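Local coordinates for extracellular ligand-binding receptor (Verminephrobacter eiseniae, PDB 4M88), which probably binds an amino acid or a similar small solute outside the cell and delivers it to an ABC transporter, at residues G106-S109 against L110-P113; G124-Q127 against E128-I132; T285-Q288 against L289-Y292. All blocks are in the same frame, centred on the assembly; numbering follows the deposited sequence.

Contact 1. Residues G106-S109 against L110-P113; sequences GAES and LRTP
Glu108 and Thr112 meet through their polar ends: Thr112 OG1 donates to Glu108 OE2 at 2.7 Å, approaching from above the carboxylate plane, 64° out of it. The bend at chi2 of Glu108 (61°) accounts for this, since it folds the carboxylate back over its own turn after CB has set out away from 110-113. The backbone ties the same turn together: Glu108 O accepts from Thr112 N at 2.9 Å and from Arg111 N at 3.1 Å. One residue earlier, Ala107 O receives Leu110 N at 3.1 Å, and Ala107 CB lies 4.0 Å from Leu110 CG, a small apolar patch on this turn. Ala107 O also accepts a hydrogen bond from a water, 3.0 Å from the water oxygen, which in turn accepts from Arg111 NE at 2.9 Å, in plane at the guanidinium edge. That water links the guanidinium to the turn, while Arg111 NH1 donates to the carbonyl of Arg122, and together they probably limit its rotation. The short, weakly bonded helical turn 108-111 lies in the connection of the beta-alpha-beta unit between parallel strands 99-101 and 118-119, with Ala107, Glu108 and Leu110 resting on helix 152-166 and Glu108 also touching Lys126 of helix 125-138.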
ATOM      1  N   GLY A 106       1.273  -3.705   3.655  1.00 16.14           N
ATOM      2  CA  GLY A 106       1.063  -5.126   3.457  1.00 14.38           C
ATOM      3  C   GLY A 106       2.064  -5.985   4.208  1.00 13.68           C
ATOM      4  O   GLY A 106       2.515  -7.012   3.695  1.00 14.96           O
ATOM      5  N   ALA A 107       2.405  -5.582   5.429  1.00 15.15           N
ATOM      6  CA  ALA A 107       3.380  -6.321   6.235  1.00 15.76           C
ATOM      7  C   ALA A 107       2.938  -7.764   6.445  1.00 17.89           C
ATOM      8  O   ALA A 107       1.742  -8.043   6.611  1.00 14.33           O
ATOM      9  CB  ALA A 107       3.604  -5.627   7.573  1.00 15.72           C
ATOM     10  N   GLU A 108       3.895  -8.687   6.431  1.00 13.21           N
ATOM     11  CA  GLU A 108       3.555 -10.097   6.568  1.00 16.16           C
ATOM     12  C   GLU A 108       2.894 -10.342   7.926  1.00 19.14           C
ATOM     13  O   GLU A 108       1.974 -11.156   8.033  1.00 21.26           O
ATOM     14  CB  GLU A 108       4.796 -10.987   6.370  1.00 16.83           C
ATOM     15  CG  GLU A 108       4.526 -12.497   6.369  1.00 22.56           C
ATOM     16  CD  GLU A 108       3.584 -12.960   5.252  1.00 30.61           C
ATOM     17  OE1 GLU A 108       3.319 -12.191   4.300  1.00 28.51           O
ATOM     18  OE2 GLU A 108       3.097 -14.112   5.332  1.00 25.58           O
ATOM     19  N   SER A 109       3.335  -9.615   8.951  1.00 17.39           N
ATOM     20  CA  SER A 109       2.802  -9.812  10.302  1.00 20.30           C
ATOM     21  C   SER A 109       1.334  -9.391  10.440  1.00 19.88           C
ATOM     22  O   SER A 109       0.658  -9.799  11.390  1.00 19.48           O
ATOM     23  CB  SER A 109       3.651  -9.069  11.336  1.00 22.62           C
ATOM     24  OG  SER A 109       3.703  -7.681  11.050  1.00 22.91           O
ATOM     25  N   LEU A 110       0.849  -8.568   9.511  1.00 18.96           N
ATOM     26  CA  LEU A 110      -0.543  -8.102   9.540  1.00 17.78           C
ATOM     27  C   LEU A 110      -1.438  -8.977   8.658  1.00 19.91           C
ATOM     28  O   LEU A 110      -2.665  -8.959   8.759  1.00 22.03           O
ATOM     29  CB  LEU A 110      -0.618  -6.648   9.071  1.00 15.16           C
ATOM     30  CG  LEU A 110       0.276  -5.659   9.821  1.00 16.64           C
ATOM     31  CD1 LEU A 110       0.152  -4.269   9.213  1.00 19.03           C
ATOM     32  CD2 LEU A 110      -0.062  -5.646  11.312  1.00 18.93           C
ATOM     33  N   ARG A 111      -0.801  -9.750   7.794  1.00 15.43           N
ATOM     34  CA  ARG A 111      -1.486 -10.531   6.778  1.00 18.86           C
ATOM     35  C   ARG A 111      -1.560 -12.001   7.190  1.00 18.62           C
ATOM     36  O   ARG A 111      -2.442 -12.760   6.754  1.00 19.93           O
ATOM     37  CB  ARG A 111      -0.692 -10.373   5.479  1.00 25.94           C
ATOM     38  CG  ARG A 111      -1.233 -11.091   4.289  1.00 35.70           C
ATOM     39  CD  ARG A 111      -0.459 -10.673   3.061  1.00 27.41           C
ATOM     40  NE  ARG A 111      -0.715  -9.284   2.701  1.00 18.83           N
ATOM     41  CZ  ARG A 111      -1.061  -8.897   1.475  1.00 17.14           C
ATOM     42  NH1 ARG A 111      -1.280  -7.613   1.217  1.00 14.22           N
ATOM     43  NH2 ARG A 111      -1.187  -9.799   0.511  1.00 19.15           N
ATOM     44  N   THR A 112      -0.634 -12.400   8.055  1.00 14.69           N
ATOM     45  CA  THR A 112      -0.519 -13.795   8.459  1.00 21.07           C
ATOM     46  C   THR A 112      -0.415 -13.826   9.974  1.00 20.13           C
ATOM     47  O   THR A 112       0.583 -13.371  10.534  1.00 21.64           O
ATOM     48  CB  THR A 112       0.723 -14.445   7.827  1.00 25.98           C
ATOM     49  OG1 THR A 112       0.677 -14.269   6.404  1.00 26.08           O
ATOM     50  CG2 THR A 112       0.782 -15.927   8.145  1.00 26.96           C
ATOM     51  N   PRO A 113      -1.452 -14.352  10.647  1.00 22.01           N
ATOM     52  CA  PRO A 113      -2.642 -14.988  10.062  1.00 21.06           C
ATOM     53  C   PRO A 113      -3.684 -14.023   9.507  1.00 20.42           C
ATOM     54  O   PRO A 113      -4.590 -14.475   8.800  1.00 19.62           O
ATOM     55  CB  PRO A 113      -3.239 -15.739  11.252  1.00 22.16           C
ATOM     56  CG  PRO A 113      -2.880 -14.878  12.421  1.00 22.54           C
ATOM     57  CD  PRO A 113      -1.489 -14.384  12.121  1.00 24.74           C
TER
HETATM   58  O   HOH W   1      -0.668  -7.368   4.887  1.00 40.98           O

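Contact 2. Residues G124-Q127 against E128-I132; sequences GDKQ and EIEEI
The N-terminal turns of helix 125-138 bring the side chains of Lys126 and Glu130, one turn apart, across each other at a slant, with Gly124 at the N-cap. Lys126 runs out fully extended, CG anti to the backbone N (chi1 -180°), and its CE passes 3.5 Å from Glu130 OE2. The ammonium overshoots: NZ stays 4.7 Å from Glu130 OE2, an attraction between opposite charges rather than a salt bridge. Glu130 CG also packs against Lys126 O at 3.3 Å. With an alanine in place of Glu130, the aliphatic part of Lys126 would probably lose the carboxylate it lies against and turn more freely, its charge left without this nearby opposite. Regular i to i+4 bonding defines the alpha-helix: Glu128 N binds Gly124 O at 3.1 Å and Ile129 N binds Asp125 O at 2.8 Å. Ile129 CG1 comes within 3.3 Å of that same Asp125 O, while its side chain packs on Val160 and Val161 of helix 152-166. Two acids share another flank, Asp125 OD1 standing 4.4 Å from Glu128 OE1. Their mutual repulsion is probably eased by the helix N-terminus and by separate partners. Asp125 OD1 bonds Tyr232 and its OD2 a bound glycerol, whereas Glu128 OE2 bonds Ser231. Gln127 reaches elsewhere, its NE2 donating to the carbonyl of Arg342.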
ATOM      1  N   GLY A 124       1.400  -8.492  -0.984  1.00 14.24           N
ATOM      2  CA  GLY A 124       2.038  -8.302   0.306  1.00 13.79           C
ATOM      3  C   GLY A 124       3.498  -7.877   0.220  1.00 17.23           C
ATOM      4  O   GLY A 124       4.149  -8.077  -0.810  1.00 15.69           O
ATOM      5  N   ASP A 125       3.996  -7.281   1.304  1.00 16.40           N
ATOM      6  CA  ASP A 125       5.407  -6.938   1.435  1.00 13.75           C
ATOM      7  C   ASP A 125       6.294  -8.144   1.159  1.00 12.10           C
ATOM      8  O   ASP A 125       7.376  -7.995   0.597  1.00 14.04           O
ATOM      9  CB  ASP A 125       5.709  -6.388   2.839  1.00 14.13           C
ATOM     10  CG  ASP A 125       5.233  -4.954   3.025  1.00 18.74           C
ATOM     11  OD1 ASP A 125       4.593  -4.414   2.098  1.00 18.53           O
ATOM     12  OD2 ASP A 125       5.493  -4.381   4.113  1.00 20.56           O
ATOM     13  N   LYS A 126       5.838  -9.342   1.529  1.00 14.32           N
ATOM     14  CA  LYS A 126       6.695 -10.519   1.365  1.00 14.18           C
ATOM     15  C   LYS A 126       6.993 -10.791  -0.105  1.00 15.18           C
ATOM     16  O   LYS A 126       8.145 -11.022  -0.502  1.00 14.09           O
ATOM     17  CB  LYS A 126       6.067 -11.745   2.027  1.00 16.17           C
ATOM     18  CG  LYS A 126       6.903 -13.014   1.902  1.00 16.18           C
ATOM     19  CD  LYS A 126       6.385 -14.117   2.815  1.00 20.83           C
ATOM     20  CE  LYS A 126       7.083 -15.437   2.509  1.00 27.55           C
ATOM     21  NZ  LYS A 126       6.851 -16.414   3.598  1.00 34.81           N
ATOM     22  N   GLN A 127       5.954 -10.746  -0.927  1.00 14.21           N
ATOM     23  CA  GLN A 127       6.144 -10.981  -2.348  1.00 13.28           C
ATOM     24  C   GLN A 127       6.929  -9.845  -2.976  1.00 13.12           C
ATOM     25  O   GLN A 127       7.764 -10.078  -3.852  1.00 16.30           O
ATOM     26  CB  GLN A 127       4.816 -11.141  -3.059  1.00 14.93           C
ATOM     27  CG  GLN A 127       4.995 -11.745  -4.440  1.00 18.56           C
ATOM     28  CD  GLN A 127       3.748 -11.630  -5.278  1.00 20.66           C
ATOM     29  OE1 GLN A 127       2.665 -11.344  -4.769  1.00 22.34           O
ATOM     30  NE2 GLN A 127       3.894 -11.852  -6.575  1.00 16.63           N
ATOM     31  N   GLU A 128       6.674  -8.616  -2.543  1.00 12.66           N
ATOM     32  CA  GLU A 128       7.465  -7.489  -3.042  1.00 12.67           C
ATOM     33  C   GLU A 128       8.952  -7.626  -2.705  1.00 12.70           C
ATOM     34  O   GLU A 128       9.819  -7.355  -3.543  1.00 14.25           O
ATOM     35  CB  GLU A 128       6.920  -6.162  -2.509  1.00 12.31           C
ATOM     36  CG  GLU A 128       5.513  -5.872  -3.018  1.00 12.38           C
ATOM     37  CD  GLU A 128       5.112  -4.413  -2.865  1.00 27.52           C
ATOM     38  OE1 GLU A 128       5.798  -3.676  -2.119  1.00 24.94           O
ATOM     39  OE2 GLU A 128       4.114  -4.007  -3.507  1.00 26.93           O
ATOM     40  N   ILE A 129       9.243  -8.024  -1.472  1.00 12.44           N
ATOM     41  CA  ILE A 129      10.629  -8.221  -1.037  1.00 12.52           C
ATOM     42  C   ILE A 129      11.312  -9.382  -1.769  1.00 13.02           C
ATOM     43  O   ILE A 129      12.500  -9.291  -2.124  1.00 14.86           O
ATOM     44  CB  ILE A 129      10.687  -8.418   0.491  1.00 12.31           C
ATOM     45  CG1 ILE A 129      10.488  -7.067   1.195  1.00 12.71           C
ATOM     46  CG2 ILE A 129      12.013  -9.022   0.917  1.00 13.98           C
ATOM     47  CD1 ILE A 129      10.112  -7.201   2.670  1.00 15.26           C
ATOM     48  N   GLU A 130      10.576 -10.468  -2.006  1.00 13.30           N
ATOM     49  CA  GLU A 130      11.133 -11.584  -2.772  1.00 13.96           C
ATOM     50  C   GLU A 130      11.492 -11.129  -4.184  1.00 17.67           C
ATOM     51  O   GLU A 130      12.546 -11.488  -4.715  1.00 15.18           O
ATOM     52  CB  GLU A 130      10.175 -12.773  -2.799  1.00 17.52           C
ATOM     53  CG  GLU A 130      10.101 -13.516  -1.455  1.00 21.12           C
ATOM     54  CD  GLU A 130       8.943 -14.508  -1.371  1.00 33.70           C
ATOM     55  OE1 GLU A 130       7.989 -14.407  -2.179  1.00 34.72           O
ATOM     56  OE2 GLU A 130       8.989 -15.390  -0.485  1.00 34.72           O
ATOM     57  N   GLU A 131      10.612 -10.331  -4.777  1.00 15.10           N
ATOM     58  CA  GLU A 131      10.853  -9.746  -6.094  1.00 16.99           C
ATOM     59  C   GLU A 131      12.075  -8.818  -6.108  1.00 17.06           C
ATOM     60  O   GLU A 131      12.868  -8.847  -7.049  1.00 16.16           O
ATOM     61  CB  GLU A 131       9.612  -8.974  -6.545  1.00 22.91           C
ATOM     62  CG  GLU A 131       9.734  -8.352  -7.917  1.00 36.51           C
ATOM     63  CD  GLU A 131       9.455  -9.337  -9.033  1.00 51.89           C
ATOM     64  OE1 GLU A 131       9.204 -10.527  -8.733  1.00 54.96           O
ATOM     65  OE2 GLU A 131       9.480  -8.914 -10.211  1.00 58.74           O
ATOM     66  N   ILE A 132      12.217  -7.992  -5.074  1.00 15.35           N
ATOM     67  CA  ILE A 132      13.376  -7.094  -4.977  1.00 15.05           C
ATOM     68  C   ILE A 132      14.664  -7.897  -4.911  1.00 16.31           C
ATOM     69  O   ILE A 132      15.649  -7.575  -5.587  1.00 15.01           O
ATOM     70  CB  ILE A 132      13.314  -6.214  -3.736  1.00 16.99           C
ATOM     71  CG1 ILE A 132      12.398  -5.038  -3.974  1.00 22.00           C
ATOM     72  CG2 ILE A 132      14.698  -5.649  -3.402  1.00 23.16           C
ATOM     73  CD1 ILE A 132      12.246  -4.168  -2.763  1.00 23.50           C
TER

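Contact 3. Residues T285-Q288 against L289-Y292; sequences TEFQ and LEGY
Phe287 and Glu290 lie side by side and point the same way, ring and carboxylate planes only 17° apart. Glu290 OE1 approaches Phe287 CD1 obliquely at 3.8 Å. Glu290 is extended, its CG turned opposite the backbone N about the CA-CB bond (chi1 -175°), while its CB rests 3.4 Å from Glu286 O. The buried carboxylate is satisfied from beyond the helix: OE1 forms a salt bridge with Arg122 and OE2 accepts from Asn102, two anchors that limit its rotation beside the ring. Phe287 itself packs on Met79 and on Asp20 of helix 18-37. Beneath the side chains, Glu290 N binds Glu286 O at 2.8 Å and Gly291 N binds Phe287 O at 3.0 Å.

Thr285 and Gln288 close the start of helix 286-303 with a capping box, the reciprocal pairing that satisfies amides at a helix N-terminus. Gln288 N donates to Thr285 OG1 at 3.2 Å, and Thr285 N returns a bond to Gln288 OE1 at 2.9 Å, arriving 49° out of the side-chain amide plane. The other end of that amide, Gln288 NE2, donates to Gln26, so both sides of the group are held.

Packing is looser towards the N-terminal edge, where Thr285 and Glu286 are partly exposed. Glu286 sets out away from 289-292 at its CB and its side chain makes no close contact with that segment; OE2 bonds Gln254 and a bound glycerol. Tyr292 also parts from the earlier turn beyond its CB, which sits 3.5 Å from Gln288 O, but it enters a packed neighbourhood: its ring meets Phe270 of helix 265-277 edge-to-face, and its hydroxyl is hydrogen-bonded with Gln34 OE1.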
ATOM      1  N   THR A 285      -0.935   9.696  -7.847  1.00 13.89           N
ATOM      2  CA  THR A 285      -0.053   8.846  -7.046  1.00 15.94           C
ATOM      3  C   THR A 285      -0.600   7.426  -6.902  1.00 15.77           C
ATOM      4  O   THR A 285      -1.780   7.157  -7.179  1.00 13.92           O
ATOM      5  CB  THR A 285       0.148   9.395  -5.627  1.00 18.74           C
ATOM      6  OG1 THR A 285      -1.052   9.204  -4.864  1.00 16.03           O
ATOM      7  CG2 THR A 285       0.490  10.865  -5.666  1.00 21.48           C
ATOM      8  N   GLU A 286       0.267   6.532  -6.434  1.00 16.61           N
ATOM      9  CA  GLU A 286      -0.094   5.144  -6.187  1.00 16.64           C
ATOM     10  C   GLU A 286      -1.143   5.024  -5.077  1.00 13.56           C
ATOM     11  O   GLU A 286      -1.986   4.130  -5.104  1.00 14.02           O
ATOM     12  CB  GLU A 286       1.162   4.351  -5.813  1.00 16.89           C
ATOM     13  CG  GLU A 286       2.204   4.245  -6.943  1.00 21.95           C
ATOM     14  CD  GLU A 286       3.115   5.464  -7.057  1.00 31.77           C
ATOM     15  OE1 GLU A 286       2.865   6.485  -6.373  1.00 23.24           O
ATOM     16  OE2 GLU A 286       4.095   5.388  -7.832  1.00 34.25           O
ATOM     17  N   PHE A 287      -1.104   5.921  -4.100  1.00 13.71           N
ATOM     18  CA  PHE A 287      -2.114   5.871  -3.042  1.00 12.54           C
ATOM     19  C   PHE A 287      -3.506   6.261  -3.534  1.00 12.54           C
ATOM     20  O   PHE A 287      -4.502   5.695  -3.091  1.00 10.69           O
ATOM     21  CB  PHE A 287      -1.703   6.707  -1.835  1.00 16.94           C
ATOM     22  CG  PHE A 287      -0.677   6.029  -0.974  1.00 21.12           C
ATOM     23  CD1 PHE A 287      -0.840   4.693  -0.618  1.00 25.91           C
ATOM     24  CD2 PHE A 287       0.464   6.696  -0.573  1.00 24.29           C
ATOM     25  CE1 PHE A 287       0.120   4.038   0.156  1.00 24.86           C
ATOM     26  CE2 PHE A 287       1.422   6.056   0.204  1.00 20.69           C
ATOM     27  CZ  PHE A 287       1.246   4.724   0.569  1.00 22.05           C
ATOM     28  N   GLN A 288      -3.583   7.226  -4.441  1.00 11.67           N
ATOM     29  CA  GLN A 288      -4.870   7.538  -5.069  1.00  9.69           C
ATOM     30  C   GLN A 288      -5.400   6.315  -5.806  1.00 11.73           C
ATOM     31  O   GLN A 288      -6.571   5.978  -5.698  1.00  9.79           O
ATOM     32  CB  GLN A 288      -4.728   8.724  -6.028  1.00 11.18           C
ATOM     33  CG  GLN A 288      -4.504  10.030  -5.272  1.00 11.67           C
ATOM     34  CD  GLN A 288      -4.009  11.148  -6.142  1.00 17.98           C
ATOM     35  OE1 GLN A 288      -3.536  10.917  -7.249  1.00 15.96           O
ATOM     36  NE2 GLN A 288      -4.107  12.383  -5.640  1.00 17.43           N
ATOM     37  N   LEU A 289      -4.536   5.642  -6.555  1.00 10.01           N
ATOM     38  CA  LEU A 289      -4.982   4.480  -7.317  1.00 12.18           C
ATOM     39  C   LEU A 289      -5.377   3.345  -6.385  1.00 11.26           C
ATOM     40  O   LEU A 289      -6.345   2.638  -6.642  1.00 11.89           O
ATOM     41  CB  LEU A 289      -3.913   4.033  -8.323  1.00 12.15           C
ATOM     42  CG  LEU A 289      -4.244   2.775  -9.127  1.00 12.10           C
ATOM     43  CD1 LEU A 289      -5.554   2.942  -9.879  1.00 13.60           C
ATOM     44  CD2 LEU A 289      -3.120   2.491 -10.112  1.00 15.24           C
ATOM     45  N   GLU A 290      -4.638   3.182  -5.290  1.00 10.21           N
ATOM     46  CA  GLU A 290      -4.956   2.151  -4.305  1.00  9.75           C
ATOM     47  C   GLU A 290      -6.322   2.396  -3.683  1.00 10.43           C
ATOM     48  O   GLU A 290      -7.091   1.453  -3.471  1.00 11.07           O
ATOM     49  CB  GLU A 290      -3.892   2.113  -3.202  1.00 15.34           C
ATOM     50  CG  GLU A 290      -4.090   0.981  -2.207  1.00 17.86           C
ATOM     51  CD  GLU A 290      -2.783   0.502  -1.586  1.00 23.95           C
ATOM     52  OE1 GLU A 290      -1.748   1.212  -1.701  1.00 22.82           O
ATOM     53  OE2 GLU A 290      -2.783  -0.599  -0.992  1.00 21.08           O
ATOM     54  N   GLY A 291      -6.624   3.655  -3.387  1.00 10.36           N
ATOM     55  CA  GLY A 291      -7.911   3.980  -2.782  1.00  8.41           C
ATOM     56  C   GLY A 291      -9.029   3.727  -3.780  1.00 12.50           C
ATOM     57  O   GLY A 291     -10.075   3.182  -3.445  1.00 12.49           O
ATOM     58  N   TYR A 292      -8.792   4.106  -5.025  1.00  8.74           N
ATOM     59  CA  TYR A 292      -9.767   3.879  -6.083  1.00 10.50           C
ATOM     60  C   TYR A 292     -10.052   2.381  -6.262  1.00 11.30           C
ATOM     61  O   TYR A 292     -11.210   1.965  -6.325  1.00 10.83           O
ATOM     62  CB  TYR A 292      -9.266   4.518  -7.374  1.00  9.80           C
ATOM     63  CG  TYR A 292     -10.121   4.232  -8.593  1.00  9.74           C
ATOM     64  CD1 TYR A 292     -11.167   5.070  -8.934  1.00 11.21           C
ATOM     65  CD2 TYR A 292      -9.880   3.111  -9.391  1.00 10.32           C
ATOM     66  CE1 TYR A 292     -11.952   4.819 -10.053  1.00 11.72           C
ATOM     67  CE2 TYR A 292     -10.659   2.844 -10.511  1.00 12.93           C
ATOM     68  CZ  TYR A 292     -11.698   3.695 -10.828  1.00 13.61           C
ATOM     69  OH  TYR A 292     -12.474   3.437 -11.930  1.00 14.81           O
TER

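Overall arrangement
Contacts 1 and 2 adjoin, their centres 12 Å apart: Gly106 O lies 2.8 Å from Asp125 N, a probable hydrogen bond, and Tyr232 OH bonds both Gly106 N and Asp125 OD1. Contact 3 stands apart, its centre about 20 Å from that of contact 1 and 19 Å from that of contact 2, with nearest atoms about 7 and 8 Å away. Arg122 spans the interval, its side chain paired with Glu290 and its carbonyl with Arg111. Glycerol, probably from the crystallisation liquor, is bound beside Asp125 and beside Glu286, which is consistent with, though no proof of, both bordering the solute cleft between the two lobes of a leucine-binding-protein fold.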